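Local atomic coordinates of arylmalonate decarboxylase (Bordetella bronchiseptica, PDB entry 3IXL), a protein that catalyses the decarboxylation of 2-aryl-2-methylmalonates to 2-arylpropionates, releasing carbon dioxide. Residues S105-N110 / S212-W217. The protein carries 2 engineered substitutions. Residues are numbered along the deposited sequence; the frame is centred on the assembly and turned at random.
Sequences STAVLN and SPAGFW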
loop_
_atom_site.group_PDB
_atom_site.type_symbol
_atom_site.label_atom_id
_atom_site.label_comp_id
_atom_site.label_asym_id
_atom_site.label_seq_id
_atom_site.Cartn_x
_atom_site.Cartn_y
_atom_site.Cartn_z
ATOM N N SER A 105 -0.377 4.342 2.826
ATOM C CA SER A 105 0.197 4.258 4.178
ATOM C C SER A 105 -0.876 4.071 5.246
ATOM O O SER A 105 -0.706 3.268 6.167
ATOM C CB SER A 105 1.047 5.481 4.498
ATOM O OG SER A 105 2.282 5.418 3.807
ATOM N N THR A 106 -1.978 4.814 5.149
ATOM C CA THR A 106 -3.097 4.593 6.054
ATOM C C THR A 106 -3.640 3.176 5.892
ATOM O O THR A 106 -3.988 2.514 6.874
ATOM C CB THR A 106 -4.185 5.619 5.787
ATOM O OG1 THR A 106 -3.701 6.892 6.214
ATOM C CG2 THR A 106 -5.493 5.282 6.506
ATOM N N ALA A 107 -3.687 2.701 4.645
ATOM C CA ALA A 107 -4.153 1.342 4.379
ATOM C C ALA A 107 -3.334 0.299 5.124
ATOM O O ALA A 107 -3.893 -0.622 5.717
ATOM C CB ALA A 107 -4.117 1.056 2.876
ATOM N N VAL A 108 -2.010 0.421 5.094
ATOM C CA VAL A 108 -1.209 -0.614 5.746
ATOM C C VAL A 108 -1.282 -0.486 7.266
ATOM O O VAL A 108 -1.282 -1.504 7.965
ATOM C CB VAL A 108 0.258 -0.704 5.233
ATOM C CG1 VAL A 108 0.303 -0.990 3.731
ATOM C CG2 VAL A 108 1.030 0.535 5.552
ATOM N N LEU A 109 -1.397 0.737 7.786
ATOM C CA LEU A 109 -1.613 0.900 9.234
ATOM C C LEU A 109 -2.923 0.238 9.635
ATOM O O LEU A 109 -2.985 -0.491 10.623
ATOM C CB LEU A 109 -1.694 2.372 9.618
ATOM C CG LEU A 109 -0.457 3.251 9.538
ATOM C CD1 LEU A 109 -0.863 4.664 9.900
ATOM C CD2 LEU A 109 0.618 2.733 10.492
ATOM N N ASN A 110 -3.972 0.490 8.859
ATOM C CA ASN A 110 -5.264 -0.112 9.155
ATOM C C ASN A 110 -5.205 -1.633 9.075
ATOM O O ASN A 110 -5.779 -2.324 9.915
ATOM C CB ASN A 110 -6.346 0.428 8.221
ATOM C CG ASN A 110 -6.758 1.850 8.570
ATOM O OD1 ASN A 110 -6.491 2.350 9.673
ATOM N ND2 ASN A 110 -7.381 2.522 7.616
ATOM N N SER A 212 -0.048 -3.059 -1.990
ATOM C CA SER A 212 -1.080 -2.938 -3.024
ATOM C C SER A 212 -2.407 -3.568 -2.576
ATOM O O SER A 212 -3.445 -2.911 -2.581
ATOM C CB SER A 212 -0.590 -3.489 -4.359
ATOM O OG SER A 212 -1.531 -3.224 -5.377
ATOM N N PRO A 213 -2.387 -4.849 -2.162
ATOM C CA PRO A 213 -3.631 -5.453 -1.694
ATOM C C PRO A 213 -4.261 -4.685 -0.520
ATOM O O PRO A 213 -5.476 -4.484 -0.508
ATOM C CB PRO A 213 -3.200 -6.871 -1.296
ATOM C CG PRO A 213 -1.996 -7.125 -2.167
ATOM C CD PRO A 213 -1.275 -5.822 -2.163
ATOM N N ALA A 214 -3.457 -4.229 0.439
ATOM C CA ALA A 214 -4.010 -3.442 1.551
ATOM C C ALA A 214 -4.644 -2.150 1.039
ATOM O O ALA A 214 -5.686 -1.740 1.540
ATOM C CB ALA A 214 -2.941 -3.132 2.592
ATOM N N GLY A 215 -4.025 -1.524 0.034
ATOM C CA GLY A 215 -4.601 -0.314 -0.565
ATOM C C GLY A 215 -6.000 -0.569 -1.105
ATOM O O GLY A 215 -6.914 0.236 -0.896
ATOM N N PHE A 216 -6.173 -1.692 -1.799
ATOM C CA PHE A 216 -7.497 -2.068 -2.292
ATOM C C PHE A 216 -8.476 -2.336 -1.166
ATOM O O PHE A 216 -9.589 -1.837 -1.182
ATOM C CB PHE A 216 -7.411 -3.282 -3.226
ATOM C CG PHE A 216 -6.970 -2.928 -4.611
ATOM C CD1 PHE A 216 -5.630 -2.961 -4.961
ATOM C CD2 PHE A 216 -7.905 -2.508 -5.556
ATOM C CE1 PHE A 216 -5.216 -2.594 -6.238
ATOM C CE2 PHE A 216 -7.510 -2.140 -6.840
ATOM C CZ PHE A 216 -6.170 -2.176 -7.183
ATOM N N TRP A 217 -8.041 -3.121 -0.187
ATOM C CA TRP A 217 -8.879 -3.468 0.955
ATOM C C TRP A 217 -9.371 -2.199 1.652
ATOM O O TRP A 217 -10.545 -2.066 2.004
ATOM C CB TRP A 217 -8.047 -4.331 1.912
ATOM C CG TRP A 217 -8.704 -4.605 3.230
ATOM C CD1 TRP A 217 -9.612 -5.584 3.505
ATOM C CD2 TRP A 217 -8.473 -3.907 4.457
ATOM N NE1 TRP A 217 -9.979 -5.525 4.835
ATOM C CE2 TRP A 217 -9.293 -4.501 5.437
ATOM C CE3 TRP A 217 -7.659 -2.827 4.819
ATOM C CZ2 TRP A 217 -9.324 -4.045 6.762
ATOM C CZ3 TRP A 217 -7.692 -2.376 6.133
ATOM C CH2 TRP A 217 -8.518 -2.985 7.085
#
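Asn-110, whose side chain meets Trp-217, is held in its helix by the bond from its backbone N to Thr-106 O, 2.8 Å long. Its CB lies at the edge of the indole, near the ring plane, 3.7 Å from Trp-217 CZ3. With Trp-217 CG anti to the backbone N (chi1 172°) and the ring turned about its second torsion (chi2 84°), the CZ3 corner comes to the other helix. The amide of Asn-110 has its own partner: ND2 is hydrogen-bonded to the carboxylate of Asp-218, the residue after Trp-217. The same residue therefore packs against helix 211-222 through CB and bonds to it through ND2.

The middle of the contact is tight. The methyl of Ala-107 points at the other backbone, with CB 3.5 Å from Ala-214 O and 3.7 Å from the CA of Gly-215, a residue without a side chain. The two CA atoms of Ala-107 and Gly-215 are 5.2 Å apart. On the flank, Val-108 CG1 touches Ala-214 CB at 4.1 Å. CB of Val-108 itself leads away from helix 211-222. The side chain of Val-108 is about 8 Å from the bound 2-phenylacetic acid.

The segment axes approach to 8.1 Å and cross at 89°. Each helix follows the edge strand of a different four-stranded parallel sheet, 101-103 and 208-210. The contact thus joins the two sheet domains near the centre of the chain. Two such halves are consistent with the aspartate/glutamate racemase clan. Leu-236 of helix 235-238 packs on Ala-214 and Trp-217. Between the two segments the contact is van der Waals packing: the close approach is consistent with small residues, Ala-107, Ala-214 and Gly-215, at the crossing, while the Asn-110 to Asp-218 bond adds a polar link beside it.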